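Alpha-L-arabinofuranosidase B (Aspergillus kawachii, PDB 6SXT) hydrolyses terminal non-reducing alpha-L-arabinofuranosyl residues from arabinoxylan, L-arabinan and arabinogalactan, taking part in the breakdown of plant hemicellulose. Local coordinates at residues Thr344-Asp352 with Thr367-Thr375; Pro441-Glu449 with Thr462-Val473. All blocks are in the same frame, centred on the assembly; numbering follows the deposited sequence. Where two conformers were deposited one is given.

Overall arrangement
Both contacts belong to the C-terminal arabinose-binding domain, a beta-trefoil, and follow one another in series: contact 1 is complete before contact 2 begins. Each joins a hairpin strand to a short helix that comes later in the chain. In contact 1, strand 346-351, paired with 354-359, meets helix 366-371 and the start of strand 374-378; in contact 2, strand 444-448, paired with 451-455, meets helix 469-472 and the residues leading into it. Their centres lie about 19 Å apart, yet the two strand-and-helix contacts meet where Ile348 CD1 packs 3.7 Å from Phe445 CD2. The substrate-binding residues His447, Glu449 and Asp472 lie in the segments of contact 2.

Contact 1 (Thr344-Asp352 with Thr367-Thr375); sequences TTRYIAHTD and TLKEEASWT. With SO4 (sulfate ion), chain R.
Ala349 and Ala372 meet at the apolar centre with their CB atoms 4.1 Å apart, and their CA atoms are also the nearest pair across the two segments. Leu368 brings CD1 to the same Ala349 methyl from the helix, and Tyr347 CB adds a looser contact to the Ala372 methyl; the Tyr347 ring leads away, its hydroxyl bonded to Glu478. With side chains this small, the main chains approach closely enough for two CA-H...O contacts: Ala349 CA lies 3.2 Å from Glu371 O, and Ala372 CA 3.4 Å from Ile348 O.

Within the beta-trefoil of the arabinose-binding domain, a hairpin strand here lies across the end of a short helix, the N-to-C directions of strand 346-351 and helix 367-371 differing by 113°. The chain then turns into strand 374-378, whose first residue, Trp374, sends its indole back to the hairpin. Its NE1 donates to Ile348 O over 3.0 Å in an almost straight bond (176°), which lies in the indole plane but reaches the carbonyl from above its own plane. Water 1 donates to the same oxygen and to Ala372 O, so two hydrogen bonds hold the Ile348 carbonyl.

Toward the polar edge, His350 lies across Glu371 at about a right angle. A chi1 of 70° places CG between the backbone N and the carbonyl carbon, and the ring so turned receives Glu371 CG over one face, 3.9 Å from its centroid; Trp374 CH2 approaches CD2 obliquely. ND1 donates to Asp352 O at 2.7 Å and NE2 is bonded to Asp392, which should fix the ring's rotation. At the opposite, N-terminal end of the strand, away from 367-375, Arg346 holds a sulfate ion, probably from the crystallisation liquor, at its guanidinium edge; NH1 also bonds Thr357 O.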
loop_
_atom_site.group_PDB
_atom_site.type_symbol
_atom_site.label_atom_id
_atom_site.label_comp_id
_atom_site.label_asym_id
_atom_site.label_seq_id
_atom_site.Cartn_x
_atom_site.Cartn_y
_atom_site.Cartn_z
ATOM N N THR A 344 -11.878 6.995 -31.577
ATOM C CA THR A 344 -12.679 5.790 -31.315
ATOM C C THR A 344 -12.444 4.676 -32.351
ATOM O O THR A 344 -13.014 3.610 -32.143
ATOM C CB THR A 344 -14.179 6.101 -31.175
ATOM O OG1 THR A 344 -14.654 6.674 -32.391
ATOM C CG2 THR A 344 -14.492 7.092 -30.070
ATOM N N THR A 345 -11.668 4.913 -33.426
ATOM C CA THR A 345 -11.319 3.827 -34.381
ATOM C C THR A 345 -9.931 3.281 -34.040
ATOM O O THR A 345 -9.456 2.372 -34.733
ATOM C CB THR A 345 -11.366 4.305 -35.852
ATOM O OG1 THR A 345 -10.354 5.281 -36.031
ATOM C CG2 THR A 345 -12.710 4.905 -36.185
ATOM N N ARG A 346 -9.318 3.740 -32.947
ATOM C CA ARG A 346 -7.967 3.281 -32.543
ATOM C C ARG A 346 -8.076 2.168 -31.515
ATOM O O ARG A 346 -9.046 2.108 -30.709
ATOM C CB ARG A 346 -7.085 4.393 -31.998
ATOM C CG ARG A 346 -7.022 5.621 -32.896
ATOM C CD ARG A 346 -6.101 6.686 -32.418
ATOM N NE ARG A 346 -4.698 6.402 -32.623
ATOM C CZ ARG A 346 -4.021 6.754 -33.726
ATOM N NH1 ARG A 346 -2.752 6.457 -33.850
ATOM N NH2 ARG A 346 -4.637 7.413 -34.685
ATOM N N TYR A 347 -7.086 1.310 -31.509
ATOM C CA TYR A 347 -6.948 0.141 -30.620
ATOM C C TYR A 347 -5.563 0.145 -29.991
ATOM O O TYR A 347 -4.598 0.699 -30.555
ATOM C CB TYR A 347 -7.134 -1.171 -31.379
ATOM C CG TYR A 347 -8.546 -1.416 -31.808
ATOM C CD1 TYR A 347 -9.035 -0.779 -32.945
ATOM C CD2 TYR A 347 -9.380 -2.298 -31.147
ATOM C CE1 TYR A 347 -10.321 -0.967 -33.381
ATOM C CE2 TYR A 347 -10.685 -2.501 -31.567
ATOM C CZ TYR A 347 -11.129 -1.881 -32.736
ATOM O OH TYR A 347 -12.430 -2.062 -33.138
ATOM N N ILE A 348 -5.448 -0.471 -28.795
ATOM C CA ILE A 348 -4.144 -0.634 -28.140
ATOM C C ILE A 348 -3.343 -1.638 -28.973
ATOM O O ILE A 348 -3.773 -2.796 -29.156
ATOM C CB ILE A 348 -4.273 -1.119 -26.672
ATOM C CG1 ILE A 348 -5.136 -0.124 -25.884
ATOM C CG2 ILE A 348 -2.885 -1.318 -26.085
ATOM C CD1 ILE A 348 -5.209 -0.412 -24.393
ATOM N N ALA A 349 -2.205 -1.167 -29.409
ATOM C CA ALA A 349 -1.317 -1.995 -30.239
ATOM C C ALA A 349 0.108 -1.788 -29.768
ATOM O O ALA A 349 0.368 -1.225 -28.661
ATOM C CB ALA A 349 -1.506 -1.608 -31.694
ATOM N N HIS A 350 1.103 -2.214 -30.547
ATOM C CA HIS A 350 2.475 -1.914 -30.166
ATOM C C HIS A 350 3.316 -1.868 -31.457
ATOM O O HIS A 350 2.911 -2.521 -32.448
ATOM C CB HIS A 350 3.027 -2.906 -29.140
ATOM C CG HIS A 350 3.251 -4.264 -29.711
ATOM N ND1 HIS A 350 4.521 -4.637 -30.149
ATOM C CD2 HIS A 350 2.420 -5.310 -29.903
ATOM C CE1 HIS A 350 4.429 -5.881 -30.601
ATOM N NE2 HIS A 350 3.157 -6.318 -30.485
ATOM N N THR A 351 4.382 -1.122 -31.360
ATOM C CA THR A 351 5.470 -1.078 -32.393
ATOM C C THR A 351 6.737 -1.474 -31.658
ATOM O O THR A 351 7.257 -0.657 -30.860
ATOM C CB THR A 351 5.594 0.293 -33.034
ATOM O OG1 THR A 351 4.294 0.670 -33.482
ATOM C CG2 THR A 351 6.573 0.234 -34.196
ATOM N N ASP A 352 7.152 -2.719 -31.804
ATOM C CA ASP A 352 8.214 -3.327 -30.977
ATOM C C ASP A 352 7.856 -3.091 -29.490
ATOM O O ASP A 352 6.751 -3.488 -29.125
ATOM C CB ASP A 352 9.576 -2.801 -31.426
ATOM C CG ASP A 352 9.851 -3.338 -32.842
ATOM O OD1 ASP A 352 9.456 -4.479 -33.109
ATOM O OD2 ASP A 352 10.417 -2.571 -33.602
ATOM N N THR A 367 0.083 -8.114 -39.697
ATOM C CA THR A 367 1.106 -7.742 -38.701
ATOM C C THR A 367 0.473 -6.834 -37.638
ATOM O O THR A 367 0.572 -7.167 -36.422
ATOM C CB THR A 367 2.281 -7.035 -39.343
ATOM O OG1 THR A 367 1.891 -5.873 -40.111
ATOM C CG2 THR A 367 2.967 -8.006 -40.265
ATOM N N LEU A 368 -0.169 -5.783 -38.084
ATOM C CA LEU A 368 -0.795 -4.835 -37.120
ATOM C C LEU A 368 -1.963 -5.525 -36.382
ATOM O O LEU A 368 -2.108 -5.285 -35.137
ATOM C CB LEU A 368 -1.189 -3.564 -37.858
ATOM C CG LEU A 368 -1.952 -2.521 -37.045
ATOM C CD1 LEU A 368 -1.082 -2.099 -35.862
ATOM C CD2 LEU A 368 -2.311 -1.312 -37.905
ATOM N N LYS A 369 -2.758 -6.348 -37.035
ATOM C CA LYS A 369 -3.846 -7.092 -36.372
ATOM C C LYS A 369 -3.308 -7.889 -35.200
ATOM O O LYS A 369 -3.948 -7.902 -34.118
ATOM C CB LYS A 369 -4.603 -7.990 -37.336
ATOM C CG LYS A 369 -5.439 -7.180 -38.310
ATOM C CD LYS A 369 -6.204 -8.062 -39.244
ATOM C CE LYS A 369 -7.113 -7.302 -40.170
ATOM N NZ LYS A 369 -7.816 -8.279 -41.026
ATOM N N GLU A 370 -2.167 -8.538 -35.369
ATOM C CA GLU A 370 -1.570 -9.322 -34.274
ATOM C C GLU A 370 -1.072 -8.372 -33.174
ATOM O O GLU A 370 -1.160 -8.754 -31.962
ATOM C CB GLU A 370 -0.412 -10.189 -34.773
ATOM C CG GLU A 370 -0.825 -11.297 -35.692
ATOM C CD GLU A 370 0.431 -12.068 -36.104
ATOM O OE1 GLU A 370 1.484 -11.878 -35.478
ATOM O OE2 GLU A 370 0.331 -12.887 -37.069
ATOM N N GLU A 371 -0.488 -7.242 -33.525
ATOM C CA GLU A 371 0.036 -6.235 -32.569
ATOM C C GLU A 371 -1.122 -5.610 -31.759
ATOM O O GLU A 371 -0.854 -5.085 -30.665
ATOM C CB GLU A 371 0.840 -5.188 -33.295
ATOM C CG GLU A 371 2.165 -5.775 -33.820
ATOM C CD GLU A 371 2.852 -4.871 -34.814
ATOM O OE1 GLU A 371 2.185 -3.999 -35.439
ATOM O OE2 GLU A 371 4.050 -5.061 -34.990
ATOM N N ALA A 372 -2.323 -5.660 -32.295
ATOM C CA ALA A 372 -3.543 -5.124 -31.618
ATOM C C ALA A 372 -4.337 -6.248 -30.970
ATOM O O ALA A 372 -5.533 -6.026 -30.673
ATOM C CB ALA A 372 -4.370 -4.389 -32.606
ATOM N N SER A 373 -3.757 -7.431 -30.824
ATOM C CA SER A 373 -4.442 -8.582 -30.216
ATOM C C SER A 373 -3.647 -9.034 -29.003
ATOM O O SER A 373 -2.400 -9.072 -29.045
ATOM C CB SER A 373 -4.671 -9.711 -31.218
ATOM O OG SER A 373 -5.454 -9.204 -32.266
ATOM N N TRP A 374 -4.350 -9.389 -27.918
ATOM C CA TRP A 374 -3.737 -9.637 -26.591
ATOM C C TRP A 374 -4.351 -10.877 -25.967
ATOM O O TRP A 374 -5.591 -10.970 -25.874
ATOM C CB TRP A 374 -3.944 -8.395 -25.713
ATOM C CG TRP A 374 -3.364 -7.151 -26.310
ATOM C CD1 TRP A 374 -4.005 -6.223 -27.078
ATOM C CD2 TRP A 374 -1.982 -6.802 -26.336
ATOM N NE1 TRP A 374 -3.134 -5.260 -27.479
ATOM C CE2 TRP A 374 -1.879 -5.600 -27.058
ATOM C CE3 TRP A 374 -0.835 -7.359 -25.763
ATOM C CZ2 TRP A 374 -0.670 -4.934 -27.222
ATOM C CZ3 TRP A 374 0.361 -6.718 -25.948
ATOM C CH2 TRP A 374 0.436 -5.521 -26.673
ATOM N N THR A 375 -3.540 -11.830 -25.582
ATOM C CA THR A 375 -3.956 -13.013 -24.829
ATOM C C THR A 375 -3.999 -12.605 -23.346
ATOM O O THR A 375 -2.989 -12.191 -22.802
ATOM C CB THR A 375 -3.029 -14.194 -25.041
ATOM O OG1 THR A 375 -2.891 -14.396 -26.471
ATOM C CG2 THR A 375 -3.586 -15.423 -24.354
HETATM S S SO4 R . -1.927 8.198 -37.015
HETATM O O1 SO4 R . -1.226 8.528 -38.233
HETATM O O2 SO4 R . -3.147 7.493 -37.346
HETATM O O3 SO4 R . -1.053 7.366 -36.177
HETATM O O4 SO4 R . -2.261 9.423 -36.321
HETATM O O HOH W 1 -6.146 -3.949 -29.072
#

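Contact 2 (Pro441-Glu449 with Thr462-Val473)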
loop_
_atom_site.group_PDB
_atom_site.type_symbol
_atom_site.label_atom_id
_atom_site.label_comp_id
_atom_site.label_asym_id
_atom_site.label_seq_id
_atom_site.Cartn_x
_atom_site.Cartn_y
_atom_site.Cartn_z
ATOM N N PRO A 441 -1.763 1.505 -7.785
ATOM C CA PRO A 441 -3.184 1.631 -8.052
ATOM C C PRO A 441 -3.759 3.032 -8.217
ATOM O O PRO A 441 -4.926 3.162 -8.545
ATOM C CB PRO A 441 -3.839 0.883 -6.883
ATOM C CG PRO A 441 -2.794 0.997 -5.787
ATOM C CD PRO A 441 -1.450 0.864 -6.493
ATOM N N THR A 442 -2.901 4.029 -8.086
ATOM C CA THR A 442 -3.275 5.387 -8.517
ATOM C C THR A 442 -3.190 5.530 -10.051
ATOM O O THR A 442 -3.597 6.573 -10.557
ATOM C CB THR A 442 -2.370 6.458 -7.916
ATOM O OG1 THR A 442 -0.994 6.170 -8.219
ATOM C CG2 THR A 442 -2.537 6.495 -6.403
ATOM N N ARG A 443 -2.650 4.508 -10.708
ATOM C CA ARG A 443 -2.392 4.603 -12.168
ATOM C C ARG A 443 -3.134 3.551 -12.952
ATOM O O ARG A 443 -3.363 2.442 -12.475
ATOM C CB ARG A 443 -0.892 4.513 -12.382
ATOM C CG ARG A 443 -0.131 5.715 -11.827
ATOM C CD ARG A 443 1.379 5.582 -11.930
ATOM N NE ARG A 443 1.987 6.809 -11.444
ATOM C CZ ARG A 443 2.110 7.947 -12.136
ATOM N NH1 ARG A 443 1.761 8.003 -13.398
ATOM N NH2 ARG A 443 2.549 9.044 -11.538
ATOM N N TYR A 444 -3.465 3.939 -14.183
ATOM C CA TYR A 444 -4.307 3.194 -15.102
ATOM C C TYR A 444 -3.704 3.203 -16.497
ATOM O O TYR A 444 -3.039 4.170 -16.842
ATOM C CB TYR A 444 -5.680 3.857 -15.227
ATOM C CG TYR A 444 -6.550 3.767 -13.991
ATOM C CD1 TYR A 444 -6.387 4.631 -12.949
ATOM C CD2 TYR A 444 -7.540 2.806 -13.910
ATOM C CE1 TYR A 444 -7.125 4.473 -11.786
ATOM C CE2 TYR A 444 -8.333 2.684 -12.788
ATOM C CZ TYR A 444 -8.131 3.544 -11.740
ATOM O OH TYR A 444 -8.933 3.428 -10.605
ATOM N N PHE A 445 -3.963 2.145 -17.257
ATOM C CA PHE A 445 -3.751 2.249 -18.737
ATOM C C PHE A 445 -4.346 3.580 -19.197
ATOM O O PHE A 445 -5.546 3.822 -18.945
ATOM C CB PHE A 445 -4.442 1.161 -19.547
ATOM C CG PHE A 445 -3.727 -0.156 -19.737
ATOM C CD1 PHE A 445 -3.020 -0.803 -18.740
ATOM C CD2 PHE A 445 -3.778 -0.762 -20.987
ATOM C CE1 PHE A 445 -2.443 -2.043 -18.948
ATOM C CE2 PHE A 445 -3.192 -1.988 -21.206
ATOM C CZ PHE A 445 -2.503 -2.612 -20.203
ATOM N N ARG A 446 -3.569 4.416 -19.872
ATOM C CA ARG A 446 -4.047 5.739 -20.317
ATOM C C ARG A 446 -3.328 6.089 -21.622
ATOM O O ARG A 446 -2.082 6.084 -21.618
ATOM C CB ARG A 446 -3.783 6.812 -19.246
ATOM C CG ARG A 446 -4.419 8.177 -19.549
ATOM C CD ARG A 446 -3.455 9.184 -20.215
ATOM N NE ARG A 446 -4.289 10.302 -20.621
ATOM C CZ ARG A 446 -4.629 11.314 -19.820
ATOM N NH1 ARG A 446 -3.994 11.512 -18.683
ATOM N NH2 ARG A 446 -5.563 12.162 -20.230
ATOM N N HIS A 447 -4.097 6.397 -22.669
ATOM C CA HIS A 447 -3.486 6.870 -23.942
ATOM C C HIS A 447 -3.299 8.395 -23.867
ATOM O O HIS A 447 -4.171 9.148 -23.367
ATOM C CB HIS A 447 -4.203 6.360 -25.193
ATOM C CG HIS A 447 -5.566 6.893 -25.365
ATOM N ND1 HIS A 447 -5.757 8.100 -26.009
ATOM C CD2 HIS A 447 -6.781 6.478 -24.924
ATOM C CE1 HIS A 447 -7.043 8.365 -26.013
ATOM N NE2 HIS A 447 -7.688 7.414 -25.331
ATOM N N TYR A 448 -2.138 8.835 -24.322
ATOM C CA TYR A 448 -1.742 10.254 -24.337
ATOM C C TYR A 448 -0.832 10.450 -25.565
ATOM O O TYR A 448 0.241 9.846 -25.639
ATOM C CB TYR A 448 -1.053 10.654 -23.030
ATOM C CG TYR A 448 -0.752 12.124 -22.927
ATOM C CD1 TYR A 448 -1.689 13.006 -22.433
ATOM C CD2 TYR A 448 0.475 12.606 -23.332
ATOM C CE1 TYR A 448 -1.398 14.361 -22.323
ATOM C CE2 TYR A 448 0.776 13.955 -23.231
ATOM C CZ TYR A 448 -0.172 14.825 -22.732
ATOM O OH TYR A 448 0.115 16.155 -22.630
ATOM N N GLU A 449 -1.315 11.292 -26.477
ATOM C CA GLU A 449 -0.689 11.493 -27.825
ATOM C C GLU A 449 -0.510 10.112 -28.478
ATOM O O GLU A 449 0.553 9.850 -29.060
ATOM C CB GLU A 449 0.588 12.311 -27.679
ATOM C CG GLU A 449 0.288 13.730 -27.206
ATOM C CD GLU A 449 1.454 14.699 -27.170
ATOM O OE1 GLU A 449 2.587 14.278 -27.312
ATOM O OE2 GLU A 449 1.204 15.884 -27.007
ATOM N N THR A 462 3.586 14.616 -17.615
ATOM C CA THR A 462 2.693 15.287 -18.585
ATOM C C THR A 462 1.503 14.382 -18.922
ATOM O O THR A 462 0.403 14.906 -19.074
ATOM C CB THR A 462 3.467 15.707 -19.842
ATOM O OG1 THR A 462 4.052 14.501 -20.337
ATOM C CG2 THR A 462 4.482 16.779 -19.520
ATOM N N PHE A 463 1.697 13.061 -18.963
ATOM C CA PHE A 463 0.641 12.109 -19.365
ATOM C C PHE A 463 -0.307 11.796 -18.180
ATOM O O PHE A 463 -1.223 11.015 -18.376
ATOM C CB PHE A 463 1.246 10.811 -19.887
ATOM C CG PHE A 463 2.341 10.211 -19.053
ATOM C CD1 PHE A 463 2.055 9.439 -17.926
ATOM C CD2 PHE A 463 3.681 10.411 -19.375
ATOM C CE1 PHE A 463 3.081 8.865 -17.206
ATOM C CE2 PHE A 463 4.706 9.870 -18.617
ATOM C CZ PHE A 463 4.415 9.064 -17.538
ATOM N N ASP A 464 -0.110 12.453 -17.047
ATOM C CA ASP A 464 -1.083 12.421 -15.929
ATOM C C ASP A 464 -2.080 13.551 -16.076
ATOM O O ASP A 464 -2.846 13.823 -15.125
ATOM C CB ASP A 464 -0.397 12.554 -14.572
ATOM C CG ASP A 464 0.633 11.503 -14.206
ATOM O OD1 ASP A 464 0.517 10.367 -14.693
ATOM O OD2 ASP A 464 1.575 11.851 -13.447
ATOM N N SER A 465 -2.186 14.183 -17.253
ATOM C CA SER A 465 -3.185 15.262 -17.445
ATOM C C SER A 465 -4.587 14.858 -17.003
ATOM O O SER A 465 -5.147 13.809 -17.396
ATOM C CB SER A 465 -3.191 15.749 -18.884
ATOM O OG SER A 465 -4.182 16.729 -19.034
ATOM N N LYS A 466 -5.271 15.740 -16.261
ATOM C CA LYS A 466 -6.678 15.505 -15.934
ATOM C C LYS A 466 -7.581 15.640 -17.142
ATOM O O LYS A 466 -8.665 15.076 -17.144
ATOM C CB LYS A 466 -7.122 16.479 -14.839
ATOM C CG LYS A 466 -6.429 16.225 -13.514
ATOM C CD LYS A 466 -7.211 16.898 -12.403
ATOM C CE LYS A 466 -7.069 16.198 -11.084
ATOM N NZ LYS A 466 -7.995 16.778 -10.114
ATOM N N THR A 467 -7.148 16.394 -18.145
ATOM C CA THR A 467 -7.965 16.572 -19.363
ATOM C C THR A 467 -8.204 15.228 -20.029
ATOM O O THR A 467 -7.209 14.559 -20.319
ATOM C CB THR A 467 -7.279 17.542 -20.320
ATOM O OG1 THR A 467 -7.127 18.740 -19.580
ATOM C CG2 THR A 467 -8.099 17.816 -21.557
ATOM N N SER A 468 -9.453 14.862 -20.166
ATOM C CA SER A 468 -9.910 13.650 -20.890
ATOM C C SER A 468 -9.454 12.392 -20.130
ATOM O O SER A 468 -9.463 11.333 -20.719
ATOM C CB SER A 468 -9.344 13.628 -22.329
ATOM O OG SER A 468 -10.044 12.715 -23.132
ATOM N N PHE A 469 -9.189 12.506 -18.828
ATOM C CA PHE A 469 -8.623 11.350 -18.083
ATOM C C PHE A 469 -9.620 10.202 -18.142
ATOM O O PHE A 469 -9.247 9.070 -18.515
ATOM C CB PHE A 469 -8.263 11.702 -16.630
ATOM C CG PHE A 469 -7.692 10.499 -15.942
ATOM C CD1 PHE A 469 -6.356 10.176 -16.042
ATOM C CD2 PHE A 469 -8.533 9.678 -15.208
ATOM C CE1 PHE A 469 -5.850 9.068 -15.376
ATOM C CE2 PHE A 469 -8.014 8.553 -14.562
ATOM C CZ PHE A 469 -6.680 8.256 -14.650
ATOM N N ASN A 470 -10.854 10.410 -17.714
ATOM C CA ASN A 470 -11.836 9.328 -17.616
ATOM C C ASN A 470 -11.968 8.644 -18.990
ATOM O O ASN A 470 -12.049 7.418 -19.051
ATOM C CB ASN A 470 -13.194 9.805 -17.136
ATOM C CG ASN A 470 -13.234 10.070 -15.635
ATOM O OD1 ASN A 470 -12.207 10.072 -14.963
ATOM N ND2 ASN A 470 -14.463 10.250 -15.169
ATOM N N ASN A 471 -12.093 9.415 -20.070
ATOM C CA ASN A 471 -12.247 8.785 -21.413
ATOM C C ASN A 471 -10.963 8.042 -21.807
ATOM O O ASN A 471 -11.078 6.880 -22.315
ATOM C CB ASN A 471 -12.622 9.856 -22.439
ATOM C CG ASN A 471 -14.052 10.306 -22.297
ATOM O OD1 ASN A 471 -14.920 9.570 -21.835
ATOM N ND2 ASN A 471 -14.318 11.504 -22.808
ATOM N N ASP A 472 -9.809 8.616 -21.522
ATOM C CA ASP A 472 -8.489 8.105 -21.979
ATOM C C ASP A 472 -8.072 6.859 -21.188
ATOM O O ASP A 472 -7.109 6.215 -21.621
ATOM C CB ASP A 472 -7.392 9.146 -21.914
ATOM C CG ASP A 472 -7.588 10.382 -22.805
ATOM O OD1 ASP A 472 -8.593 10.402 -23.596
ATOM O OD2 ASP A 472 -6.765 11.289 -22.633
ATOM N N VAL A 473 -8.800 6.502 -20.112
ATOM C CA VAL A 473 -8.524 5.244 -19.370
ATOM C C VAL A 473 -9.660 4.245 -19.545
ATOM O O VAL A 473 -9.655 3.221 -18.840
ATOM C CB VAL A 473 -8.236 5.521 -17.877
ATOM C CG1 VAL A 473 -7.104 6.492 -17.678
ATOM C CG2 VAL A 473 -9.500 5.921 -17.108
HETATM O O HOH W 2 -7.409 2.042 -18.018
HETATM O O HOH W 3 -10.009 5.590 -24.418
#
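Phe463 meets Tyr448 face-on through its backbone: CA stands 3.9 Å from the tyrosine ring centroid, only 13° off the normal. Phe463 O accepts from Arg446 NH1 at 2.8 Å, the donor lying above the carbonyl plane. Asp464 OD1, met on its own syn side, forms a salt bridge with Arg443 NH1; OD2 is bonded to Gln461 N, and NH1 also to Ala454 O. Ser465 O takes a second bond from Arg446 NH1, this one in both the carbonyl and guanidinium planes, and Thr467 O receives a weak one from NH2. A bend at chi2 (-96°) turns the arginine's guanidinium toward these backbone carbonyls. Phe469 puts CZ 4.0 Å from Tyr444 CD1. Asp472 completes the arginine's surroundings, OD2 accepting from NH2 at 2.8 Å on the anti side; its CB lies over one face of the His447 ring, its OD1 is held by Ser468 OG and Thr340, and its O accepts from His447 N. Val473 CG1 packs against Arg446 CG at 3.7 Å. A buried arginine thus ties loop and helix to the hairpin strand of this beta-trefoil, which probably helps to place Asp472 beside His447, both substrate-binding residues of the domain.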